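Local atomic coordinates of RNase NGR3 (PDB entry 1VD3), a protein that probably cleaves RNA as a ribonuclease of the T2 family, and is held here with the nucleotide 2'-UMP bound in its active-site pocket. Residues D37-L45 against A115-L126; E162-I173 against G198-P206. All coordinates share one frame; numbering follows the deposited sequence.

In the fold
The two contacts follow one another along the chain, contact 1 closing at residue 126 before contact 2 opens at residue 162, and they lie about 20 Å apart, centre to centre. Both reach the same antiparallel sheet. Contact 1 packs the helices 109-123 and 125-131 against strand 41-48, near the middle of the molecule. Contact 2, its centre about 17 Å from the centre of the chain, ties the C-terminal segment to strands 160-165 and 171-181. They meet in a shared apolar cluster, where Phe40 touches Phe205 and Ile173, and Leu126 also reaches the Phe205 ring. The C-terminal segment, tied to the hairpin by a disulfide, thus packs through these side chains against the segment that carries His43.

Contact 1: D37-L45 against A115-L126; sequences DEDFSIHGL and AALDFRKKSNLL. With U2P (phosphoric acid mono-[2-(2,4-dioxo-3,4-dihydro-2H-pyrimidin-1-yl)-4-hydroxy-5-hydroxymethyl-tetrahydro-furan-3-yl] ester), chain B.
Arg120 and Asp39 form the salt bridge of this contact, NH1 of Arg120 lying 3.0 Å from OD2 of Asp39. The bond is bent (142°) and reaches the oxygen from above the carboxylate plane, the two flat groups being nearly perpendicular. A bend at chi3 (69°) turns the guanidinium back toward residues 39-40, where NH1 also makes a weak bond to the carbonyl O of Phe40. Two waters extend the polar network: one joins Asp39 OD2 to Arg120 NH2, the other Asp39 OD1 to the backbone N of Leu126.

Apolar packing fills the rest. Leu125 crosses Phe40 at about a right angle and puts CD1 over one ring face in a CH-pi contact, 4.1 Å from the Phe40 centroid. Ile42 CG1 crosses the aliphatic part of Arg120 at a slant, 3.7 Å from its CD, while Ile42 CD1 reaches the CB of Ala116 at 4.0 Å. Leu45 CD2 rests against Ala115 CB.

His43 turns from the helix to the nucleotide, its NE2 donating to the phosphate O3P of 2'-UMP at 2.9 Å. A helix backing the strand that carries this predicted catalytic histidine fits the alpha+beta fold of RNase T2 enzymes.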
loop_
_atom_site.group_PDB
_atom_site.type_symbol
_atom_site.label_atom_id
_atom_site.label_comp_id
_atom_site.label_asym_id
_atom_site.label_seq_id
_atom_site.Cartn_x
_atom_site.Cartn_y
_atom_site.Cartn_z
ATOM N N ASP A 37 -13.006 -3.805 3.692
ATOM C CA ASP A 37 -13.455 -2.562 4.303
ATOM C C ASP A 37 -13.161 -1.409 3.354
ATOM O O ASP A 37 -12.247 -1.492 2.533
ATOM C CB ASP A 37 -12.702 -2.294 5.612
ATOM C CG ASP A 37 -12.948 -3.352 6.664
ATOM O OD1 ASP A 37 -14.127 -3.641 6.951
ATOM O OD2 ASP A 37 -11.958 -3.886 7.211
ATOM N N GLU A 38 -13.940 -0.339 3.468
ATOM C CA GLU A 38 -13.720 0.838 2.648
ATOM C C GLU A 38 -12.657 1.633 3.390
ATOM O O GLU A 38 -12.956 2.585 4.110
ATOM C CB GLU A 38 -15.004 1.665 2.512
ATOM C CG GLU A 38 -14.791 3.004 1.810
ATOM C CD GLU A 38 -16.091 3.702 1.447
ATOM O OE1 GLU A 38 -16.817 3.185 0.573
ATOM O OE2 GLU A 38 -16.388 4.765 2.034
ATOM N N ASP A 39 -11.410 1.208 3.225
ATOM C CA ASP A 39 -10.282 1.848 3.884
ATOM C C ASP A 39 -9.051 1.472 3.068
ATOM O O ASP A 39 -9.093 0.526 2.274
ATOM C CB ASP A 39 -10.166 1.313 5.319
ATOM C CG ASP A 39 -9.097 2.020 6.140
ATOM O OD1 ASP A 39 -8.572 3.067 5.704
ATOM O OD2 ASP A 39 -8.791 1.525 7.247
ATOM N N PHE A 40 -7.967 2.219 3.243
ATOM C CA PHE A 40 -6.749 1.910 2.514
ATOM C C PHE A 40 -6.183 0.610 3.049
ATOM O O PHE A 40 -6.183 0.372 4.256
ATOM C CB PHE A 40 -5.719 3.030 2.667
ATOM C CG PHE A 40 -6.067 4.270 1.901
ATOM C CD1 PHE A 40 -6.970 5.193 2.415
ATOM C CD2 PHE A 40 -5.528 4.492 0.637
ATOM C CE1 PHE A 40 -7.334 6.317 1.681
ATOM C CE2 PHE A 40 -5.885 5.610 -0.104
ATOM C CZ PHE A 40 -6.791 6.525 0.417
ATOM N N SER A 41 -5.718 -0.232 2.135
ATOM C CA SER A 41 -5.144 -1.519 2.486
ATOM C C SER A 41 -3.662 -1.521 2.141
ATOM O O SER A 41 -3.180 -0.657 1.414
ATOM C CB SER A 41 -5.840 -2.629 1.707
ATOM O OG SER A 41 -5.607 -2.471 0.319
ATOM N N ILE A 42 -2.944 -2.504 2.658
ATOM C CA ILE A 42 -1.515 -2.610 2.395
ATOM C C ILE A 42 -1.249 -3.353 1.092
ATOM O O ILE A 42 -1.877 -4.375 0.818
ATOM C CB ILE A 42 -0.809 -3.389 3.532
ATOM C CG1 ILE A 42 -0.952 -2.625 4.852
ATOM C CG2 ILE A 42 0.663 -3.628 3.178
ATOM C CD1 ILE A 42 -0.714 -3.480 6.081
ATOM N N HIS A 43 -0.345 -2.825 0.270
ATOM C CA HIS A 43 0.045 -3.537 -0.946
ATOM C C HIS A 43 1.345 -4.218 -0.532
ATOM O O HIS A 43 1.501 -5.428 -0.688
ATOM C CB HIS A 43 0.302 -2.589 -2.133
ATOM C CG HIS A 43 0.885 -3.274 -3.338
ATOM N ND1 HIS A 43 0.744 -2.778 -4.618
ATOM C CD2 HIS A 43 1.620 -4.407 -3.457
ATOM C CE1 HIS A 43 1.364 -3.575 -5.471
ATOM N NE2 HIS A 43 1.904 -4.571 -4.791
ATOM N N GLY A 44 2.277 -3.433 0.009
ATOM C CA GLY A 44 3.538 -4.011 0.447
ATOM C C GLY A 44 4.525 -3.048 1.079
ATOM O O GLY A 44 4.339 -1.836 1.039
ATOM N N LEU A 45 5.567 -3.606 1.687
ATOM C CA LEU A 45 6.638 -2.832 2.321
ATOM C C LEU A 45 7.869 -3.255 1.517
ATOM O O LEU A 45 8.323 -4.397 1.627
ATOM C CB LEU A 45 6.779 -3.239 3.790
ATOM C CG LEU A 45 7.855 -2.541 4.626
ATOM C CD1 LEU A 45 7.671 -1.030 4.580
ATOM C CD2 LEU A 45 7.774 -3.054 6.058
ATOM N N ALA A 115 5.339 -4.690 11.044
ATOM C CA ALA A 115 5.756 -3.359 10.624
ATOM C C ALA A 115 4.741 -2.787 9.638
ATOM O O ALA A 115 4.295 -1.655 9.787
ATOM C CB ALA A 115 7.139 -3.422 9.975
ATOM N N ALA A 116 4.378 -3.578 8.631
ATOM C CA ALA A 116 3.414 -3.139 7.630
ATOM C C ALA A 116 2.100 -2.748 8.299
ATOM O O ALA A 116 1.527 -1.692 8.011
ATOM C CB ALA A 116 3.171 -4.248 6.613
ATOM N N LEU A 117 1.624 -3.609 9.190
ATOM C CA LEU A 117 0.381 -3.348 9.903
ATOM C C LEU A 117 0.501 -2.078 10.745
ATOM O O LEU A 117 -0.415 -1.248 10.763
ATOM C CB LEU A 117 0.022 -4.543 10.799
ATOM C CG LEU A 117 -0.320 -5.849 10.072
ATOM C CD1 LEU A 117 -0.488 -6.967 11.087
ATOM C CD2 LEU A 117 -1.593 -5.676 9.251
ATOM N N ASP A 118 1.627 -1.923 11.437
ATOM C CA ASP A 118 1.845 -0.743 12.271
ATOM C C ASP A 118 1.889 0.549 11.463
ATOM O O ASP A 118 1.291 1.553 11.851
ATOM C CB ASP A 118 3.141 -0.865 13.075
ATOM C CG ASP A 118 3.035 -1.859 14.218
ATOM O OD1 ASP A 118 1.905 -2.279 14.545
ATOM O OD2 ASP A 118 4.086 -2.208 14.798
ATOM N N PHE A 119 2.606 0.541 10.346
ATOM C CA PHE A 119 2.687 1.750 9.544
ATOM C C PHE A 119 1.383 2.099 8.845
ATOM O O PHE A 119 1.125 3.267 8.564
ATOM C CB PHE A 119 3.849 1.651 8.552
ATOM C CG PHE A 119 5.188 1.826 9.205
ATOM C CD1 PHE A 119 6.050 0.749 9.375
ATOM C CD2 PHE A 119 5.562 3.066 9.709
ATOM C CE1 PHE A 119 7.263 0.905 10.043
ATOM C CE2 PHE A 119 6.775 3.232 10.380
ATOM C CZ PHE A 119 7.626 2.148 10.547
ATOM N N ARG A 120 0.554 1.099 8.561
ATOM C CA ARG A 120 -0.724 1.394 7.929
ATOM C C ARG A 120 -1.544 2.174 8.965
ATOM O O ARG A 120 -2.177 3.186 8.653
ATOM C CB ARG A 120 -1.477 0.112 7.554
ATOM C CG ARG A 120 -2.659 0.373 6.615
ATOM C CD ARG A 120 -3.660 -0.766 6.629
ATOM N NE ARG A 120 -4.359 -0.825 7.910
ATOM C CZ ARG A 120 -5.414 -0.080 8.226
ATOM N NH1 ARG A 120 -5.917 0.784 7.350
ATOM N NH2 ARG A 120 -5.951 -0.179 9.433
ATOM N N LYS A 121 -1.512 1.701 10.205
ATOM C CA LYS A 121 -2.260 2.353 11.274
ATOM C C LYS A 121 -1.714 3.748 11.565
ATOM O O LYS A 121 -2.474 4.702 11.716
ATOM C CB LYS A 121 -2.217 1.497 12.545
ATOM C CG LYS A 121 -2.874 0.132 12.393
ATOM C CD LYS A 121 -2.812 -0.671 13.689
ATOM C CE LYS A 121 -3.560 -1.996 13.564
ATOM N NZ LYS A 121 -2.979 -2.885 12.511
ATOM N N LYS A 122 -0.394 3.865 11.639
ATOM C CA LYS A 122 0.237 5.150 11.911
ATOM C C LYS A 122 -0.061 6.178 10.825
ATOM O O LYS A 122 -0.345 7.340 11.129
ATOM C CB LYS A 122 1.750 4.976 12.048
ATOM C CG LYS A 122 2.174 4.131 13.236
ATOM C CD LYS A 122 3.678 3.906 13.241
ATOM C CE LYS A 122 4.102 3.007 14.392
ATOM N NZ LYS A 122 5.562 2.717 14.364
ATOM N N SER A 123 -0.003 5.758 9.561
ATOM C CA SER A 123 -0.258 6.679 8.458
ATOM C C SER A 123 -1.701 7.172 8.482
ATOM O O SER A 123 -1.989 8.265 8.009
ATOM C CB SER A 123 0.073 6.027 7.112
ATOM O OG SER A 123 -0.776 4.934 6.837
ATOM N N ASN A 124 -2.602 6.350 9.015
ATOM C CA ASN A 124 -4.009 6.726 9.174
ATOM C C ASN A 124 -4.531 7.572 8.008
ATOM O O ASN A 124 -5.104 8.644 8.215
ATOM C CB ASN A 124 -4.127 7.505 10.493
ATOM C CG ASN A 124 -5.535 7.538 11.042
ATOM O OD1 ASN A 124 -6.231 6.523 11.063
ATOM N ND2 ASN A 124 -5.954 8.706 11.517
ATOM N N LEU A 125 -4.352 7.079 6.785
ATOM C CA LEU A 125 -4.756 7.819 5.590
ATOM C C LEU A 125 -6.226 8.224 5.491
ATOM O O LEU A 125 -6.533 9.385 5.215
ATOM C CB LEU A 125 -4.376 7.034 4.332
ATOM C CG LEU A 125 -2.898 6.673 4.134
ATOM C CD1 LEU A 125 -2.738 5.975 2.794
ATOM C CD2 LEU A 125 -2.028 7.925 4.187
ATOM N N LEU A 126 -7.125 7.270 5.690
ATOM C CA LEU A 126 -8.558 7.541 5.594
ATOM C C LEU A 126 -8.984 8.689 6.500
ATOM O O LEU A 126 -9.662 9.623 6.064
ATOM C CB LEU A 126 -9.355 6.283 5.950
ATOM C CG LEU A 126 -10.862 6.314 5.686
ATOM C CD1 LEU A 126 -11.122 6.469 4.193
ATOM C CD2 LEU A 126 -11.494 5.026 6.200
HETATM O "O5'" U2P B . 3.337 -1.747 -11.003
HETATM C "C5'" U2P B . 4.712 -2.155 -10.798
HETATM C "C4'" U2P B . 4.759 -3.421 -9.930
HETATM O "O4'" U2P B . 6.194 -3.814 -9.704
HETATM C "C1'" U2P B . 6.656 -3.858 -8.257
HETATM N N1 U2P B . 7.738 -2.858 -7.853
HETATM C C6 U2P B . 7.607 -1.623 -8.439
HETATM C C5 U2P B . 8.361 -0.498 -8.013
HETATM C C4 U2P B . 9.351 -0.693 -6.930
HETATM O O4 U2P B . 9.971 0.241 -6.432
HETATM N N3 U2P B . 9.536 -2.044 -6.496
HETATM C C2 U2P B . 8.790 -3.168 -6.925
HETATM O O2 U2P B . 9.061 -4.276 -6.510
HETATM C "C2'" U2P B . 5.286 -3.928 -7.548
HETATM O "O2'" U2P B . 4.762 -5.289 -7.478
HETATM P P U2P B . 5.181 -6.421 -6.470
HETATM O O1P U2P B . 4.864 -7.826 -6.432
HETATM O O2P U2P B . 6.556 -6.130 -5.960
HETATM O O3P U2P B . 4.353 -6.062 -5.331
HETATM C "C3'" U2P B . 4.336 -3.142 -8.467
HETATM O "O3'" U2P B . 2.963 -3.628 -8.233
HETATM O O HOH W 1 -6.472 4.598 6.681
HETATM O O HOH W 2 -7.857 2.300 9.653
#

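Contact 2: E162-I173 against G198-P206; sequences ECNVDTQGNHQI and GCGSKIEFP
Cys163 and Cys199 are joined by a disulfide that fastens the C-terminal segment to a beta hairpin, strands 160-165 and 171-181 linked through a type I turn from Asp166 to Gly169. The SG atoms of Cys163 and Cys199 are 2.0 Å apart, with chi3 at 97°. Beyond the disulfide, a single beta bridge pairs Gln172 with Glu204: Glu204 N donates to His171 O at 2.7 Å, in the carbonyl plane, and Ile173 N donates to Glu204 O at 2.9 Å. Ile203 CD1 touches both Cys163 SG and Ile173 CB, and Ile173 CG2 lies 3.6 Å from CD1 of Phe205.

The extended Glu204 side chain, CG trans to the backbone N (chi1 -179°), runs beside Gln172 toward the turn. Its OE1 takes a weak bond from Gln172 NE2, which also binds Asp23, and OE2 is held by the backbone N of Gly139. OE1 of Glu204 lies only 2.8 Å from OD1 of Asp166; like charges this close are likely to raise the pKa of one of the two carboxylates.

Asp166 in turn organises the loop, OD2 receiving the backbone N of Asn170 and, weakly, that of Gln168. With an alanine in place of Asp166, the Asn170 amide would probably be free to turn and the backbone N of Asn170 left without its acceptor. That amide is gripped in its own plane, ND2 of Asn170 meeting the syn lone pair of Asp166 OD1 at 3.2 Å.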
loop_
_atom_site.group_PDB
_atom_site.type_symbol
_atom_site.label_atom_id
_atom_site.label_comp_id
_atom_site.label_asym_id
_atom_site.label_seq_id
_atom_site.Cartn_x
_atom_site.Cartn_y
_atom_site.Cartn_z
ATOM N N GLU A 162 -0.154 7.495 -6.776
ATOM C CA GLU A 162 -0.217 6.796 -8.045
ATOM C C GLU A 162 -1.691 6.734 -8.405
ATOM O O GLU A 162 -2.517 6.363 -7.573
ATOM C CB GLU A 162 0.327 5.375 -7.915
ATOM C CG GLU A 162 0.317 4.614 -9.228
ATOM C CD GLU A 162 0.778 3.188 -9.068
ATOM O OE1 GLU A 162 1.294 2.851 -7.980
ATOM O OE2 GLU A 162 0.632 2.408 -10.030
ATOM N N CYS A 163 -2.018 7.111 -9.636
ATOM C CA CYS A 163 -3.404 7.097 -10.091
ATOM C C CYS A 163 -3.592 6.148 -11.256
ATOM O O CYS A 163 -2.663 5.900 -12.020
ATOM C CB CYS A 163 -3.830 8.500 -10.550
ATOM S SG CYS A 163 -3.810 9.750 -9.235
ATOM N N ASN A 164 -4.798 5.604 -11.375
ATOM C CA ASN A 164 -5.133 4.753 -12.505
ATOM C C ASN A 164 -6.472 5.280 -13.018
ATOM O O ASN A 164 -6.930 6.338 -12.569
ATOM C CB ASN A 164 -5.192 3.258 -12.124
ATOM C CG ASN A 164 -6.313 2.921 -11.164
ATOM O OD1 ASN A 164 -6.653 1.745 -10.995
ATOM N ND2 ASN A 164 -6.879 3.928 -10.520
ATOM N N VAL A 165 -7.102 4.577 -13.951
ATOM C CA VAL A 165 -8.363 5.061 -14.509
ATOM C C VAL A 165 -9.500 4.047 -14.426
ATOM O O VAL A 165 -9.307 2.868 -14.710
ATOM C CB VAL A 165 -8.172 5.463 -15.986
ATOM C CG1 VAL A 165 -9.470 6.019 -16.553
ATOM C CG2 VAL A 165 -7.047 6.488 -16.100
ATOM N N ASP A 166 -10.687 4.512 -14.044
ATOM C CA ASP A 166 -11.839 3.619 -13.940
ATOM C C ASP A 166 -12.539 3.487 -15.287
ATOM O O ASP A 166 -12.269 4.249 -16.213
ATOM C CB ASP A 166 -12.818 4.120 -12.871
ATOM C CG ASP A 166 -13.532 5.403 -13.267
ATOM O OD1 ASP A 166 -14.158 6.021 -12.379
ATOM O OD2 ASP A 166 -13.484 5.791 -14.453
ATOM N N THR A 167 -13.438 2.514 -15.389
ATOM C CA THR A 167 -14.178 2.264 -16.622
ATOM C C THR A 167 -14.823 3.515 -17.218
ATOM O O THR A 167 -15.014 3.603 -18.433
ATOM C CB THR A 167 -15.288 1.214 -16.394
ATOM O OG1 THR A 167 -16.113 1.624 -15.297
ATOM C CG2 THR A 167 -14.679 -0.152 -16.091
ATOM N N GLN A 168 -15.156 4.477 -16.363
ATOM C CA GLN A 168 -15.794 5.713 -16.805
ATOM C C GLN A 168 -14.792 6.720 -17.363
ATOM O O GLN A 168 -15.176 7.756 -17.907
ATOM C CB GLN A 168 -16.563 6.341 -15.642
ATOM C CG GLN A 168 -17.605 5.422 -15.021
ATOM C CD GLN A 168 -18.269 6.027 -13.794
ATOM O OE1 GLN A 168 -19.118 5.398 -13.161
ATOM N NE2 GLN A 168 -17.882 7.252 -13.451
ATOM N N GLY A 169 -13.507 6.411 -17.228
ATOM C CA GLY A 169 -12.478 7.303 -17.728
ATOM C C GLY A 169 -11.996 8.304 -16.695
ATOM O O GLY A 169 -11.227 9.211 -17.017
ATOM N N ASN A 170 -12.447 8.146 -15.453
ATOM C CA ASN A 170 -12.044 9.048 -14.380
ATOM C C ASN A 170 -10.678 8.650 -13.844
ATOM O O ASN A 170 -10.381 7.463 -13.703
ATOM C CB ASN A 170 -13.047 9.009 -13.222
ATOM C CG ASN A 170 -14.401 9.578 -13.593
ATOM O OD1 ASN A 170 -14.512 10.729 -14.013
ATOM N ND2 ASN A 170 -15.445 8.773 -13.429
ATOM N N HIS A 171 -9.844 9.643 -13.559
ATOM C CA HIS A 171 -8.525 9.390 -12.993
ATOM C C HIS A 171 -8.794 9.327 -11.491
ATOM O O HIS A 171 -9.403 10.235 -10.929
ATOM C CB HIS A 171 -7.584 10.538 -13.343
ATOM C CG HIS A 171 -7.411 10.732 -14.815
ATOM N ND1 HIS A 171 -6.530 9.985 -15.567
ATOM C CD2 HIS A 171 -8.055 11.545 -15.687
ATOM C CE1 HIS A 171 -6.638 10.328 -16.838
ATOM N NE2 HIS A 171 -7.557 11.272 -16.938
ATOM N N GLN A 172 -8.345 8.257 -10.849
ATOM C CA GLN A 172 -8.608 8.060 -9.431
ATOM C C GLN A 172 -7.363 7.748 -8.616
ATOM O O GLN A 172 -6.383 7.218 -9.142
ATOM C CB GLN A 172 -9.600 6.907 -9.283
ATOM C CG GLN A 172 -9.109 5.642 -9.970
ATOM C CD GLN A 172 -10.150 4.537 -10.058
ATOM O OE1 GLN A 172 -9.842 3.422 -10.483
ATOM N NE2 GLN A 172 -11.381 4.838 -9.665
ATOM N N ILE A 173 -7.406 8.084 -7.330
ATOM C CA ILE A 173 -6.287 7.782 -6.452
ATOM C C ILE A 173 -6.246 6.255 -6.380
ATOM O O ILE A 173 -7.244 5.616 -6.044
ATOM C CB ILE A 173 -6.491 8.387 -5.042
ATOM C CG1 ILE A 173 -5.347 7.949 -4.122
ATOM C CG2 ILE A 173 -7.831 7.951 -4.466
ATOM C CD1 ILE A 173 -5.281 8.711 -2.817
ATOM N N GLY A 198 0.262 9.603 -13.940
ATOM C CA GLY A 198 -1.139 9.398 -14.261
ATOM C C GLY A 198 -2.113 10.230 -13.440
ATOM O O GLY A 198 -3.324 10.125 -13.636
ATOM N N CYS A 199 -1.606 11.059 -12.530
ATOM C CA CYS A 199 -2.484 11.880 -11.696
ATOM C C CYS A 199 -2.703 13.302 -12.190
ATOM O O CYS A 199 -1.778 14.119 -12.209
ATOM C CB CYS A 199 -1.962 11.977 -10.266
ATOM S SG CYS A 199 -1.904 10.450 -9.277
ATOM N N GLY A 200 -3.941 13.599 -12.565
ATOM C CA GLY A 200 -4.272 14.933 -13.018
ATOM C C GLY A 200 -4.428 15.838 -11.812
ATOM O O GLY A 200 -4.281 15.395 -10.668
ATOM N N SER A 201 -4.724 17.109 -12.063
ATOM C CA SER A 201 -4.894 18.087 -10.999
ATOM C C SER A 201 -6.145 17.784 -10.179
ATOM O O SER A 201 -6.221 18.122 -8.999
ATOM C CB SER A 201 -4.996 19.488 -11.598
ATOM O OG SER A 201 -6.034 19.542 -12.559
ATOM N N LYS A 202 -7.120 17.147 -10.824
ATOM C CA LYS A 202 -8.387 16.767 -10.197
ATOM C C LYS A 202 -8.549 15.258 -10.326
ATOM O O LYS A 202 -8.471 14.716 -11.427
ATOM C CB LYS A 202 -9.559 17.450 -10.907
ATOM C CG LYS A 202 -9.856 18.863 -10.443
ATOM C CD LYS A 202 -10.733 18.837 -9.205
ATOM C CE LYS A 202 -11.245 20.224 -8.856
ATOM N NZ LYS A 202 -12.234 20.180 -7.741
ATOM N N ILE A 203 -8.790 14.578 -9.210
ATOM C CA ILE A 203 -8.959 13.133 -9.261
ATOM C C ILE A 203 -10.134 12.625 -8.438
ATOM O O ILE A 203 -10.681 13.335 -7.596
ATOM C CB ILE A 203 -7.682 12.394 -8.804
ATOM C CG1 ILE A 203 -7.338 12.775 -7.365
ATOM C CG2 ILE A 203 -6.526 12.726 -9.742
ATOM C CD1 ILE A 203 -6.148 12.004 -6.800
ATOM N N GLU A 204 -10.499 11.376 -8.701
ATOM C CA GLU A 204 -11.605 10.726 -8.024
ATOM C C GLU A 204 -11.135 9.871 -6.852
ATOM O O GLU A 204 -10.078 9.235 -6.908
ATOM C CB GLU A 204 -12.359 9.854 -9.025
ATOM C CG GLU A 204 -13.567 9.127 -8.457
ATOM C CD GLU A 204 -14.220 8.239 -9.488
ATOM O OE1 GLU A 204 -13.585 7.245 -9.904
ATOM O OE2 GLU A 204 -15.365 8.540 -9.890
ATOM N N PHE A 205 -11.930 9.883 -5.788
ATOM C CA PHE A 205 -11.676 9.103 -4.578
ATOM C C PHE A 205 -12.964 8.280 -4.482
ATOM O O PHE A 205 -13.838 8.561 -3.659
ATOM C CB PHE A 205 -11.517 10.050 -3.379
ATOM C CG PHE A 205 -11.192 9.364 -2.082
ATOM C CD1 PHE A 205 -10.534 8.138 -2.062
ATOM C CD2 PHE A 205 -11.504 9.974 -0.869
ATOM C CE1 PHE A 205 -10.191 7.531 -0.851
ATOM C CE2 PHE A 205 -11.167 9.378 0.346
ATOM C CZ PHE A 205 -10.507 8.152 0.350
ATOM N N PRO A 206 -13.090 7.251 -5.341
ATOM C CA PRO A 206 -14.235 6.340 -5.450
ATOM C C PRO A 206 -14.688 5.607 -4.191
ATOM O O PRO A 206 -13.884 5.030 -3.461
ATOM C CB PRO A 206 -13.804 5.379 -6.556
ATOM C CG PRO A 206 -12.319 5.288 -6.349
ATOM C CD PRO A 206 -11.952 6.742 -6.132
HETATM O O HOH W 3 0.175 7.973 -11.445
#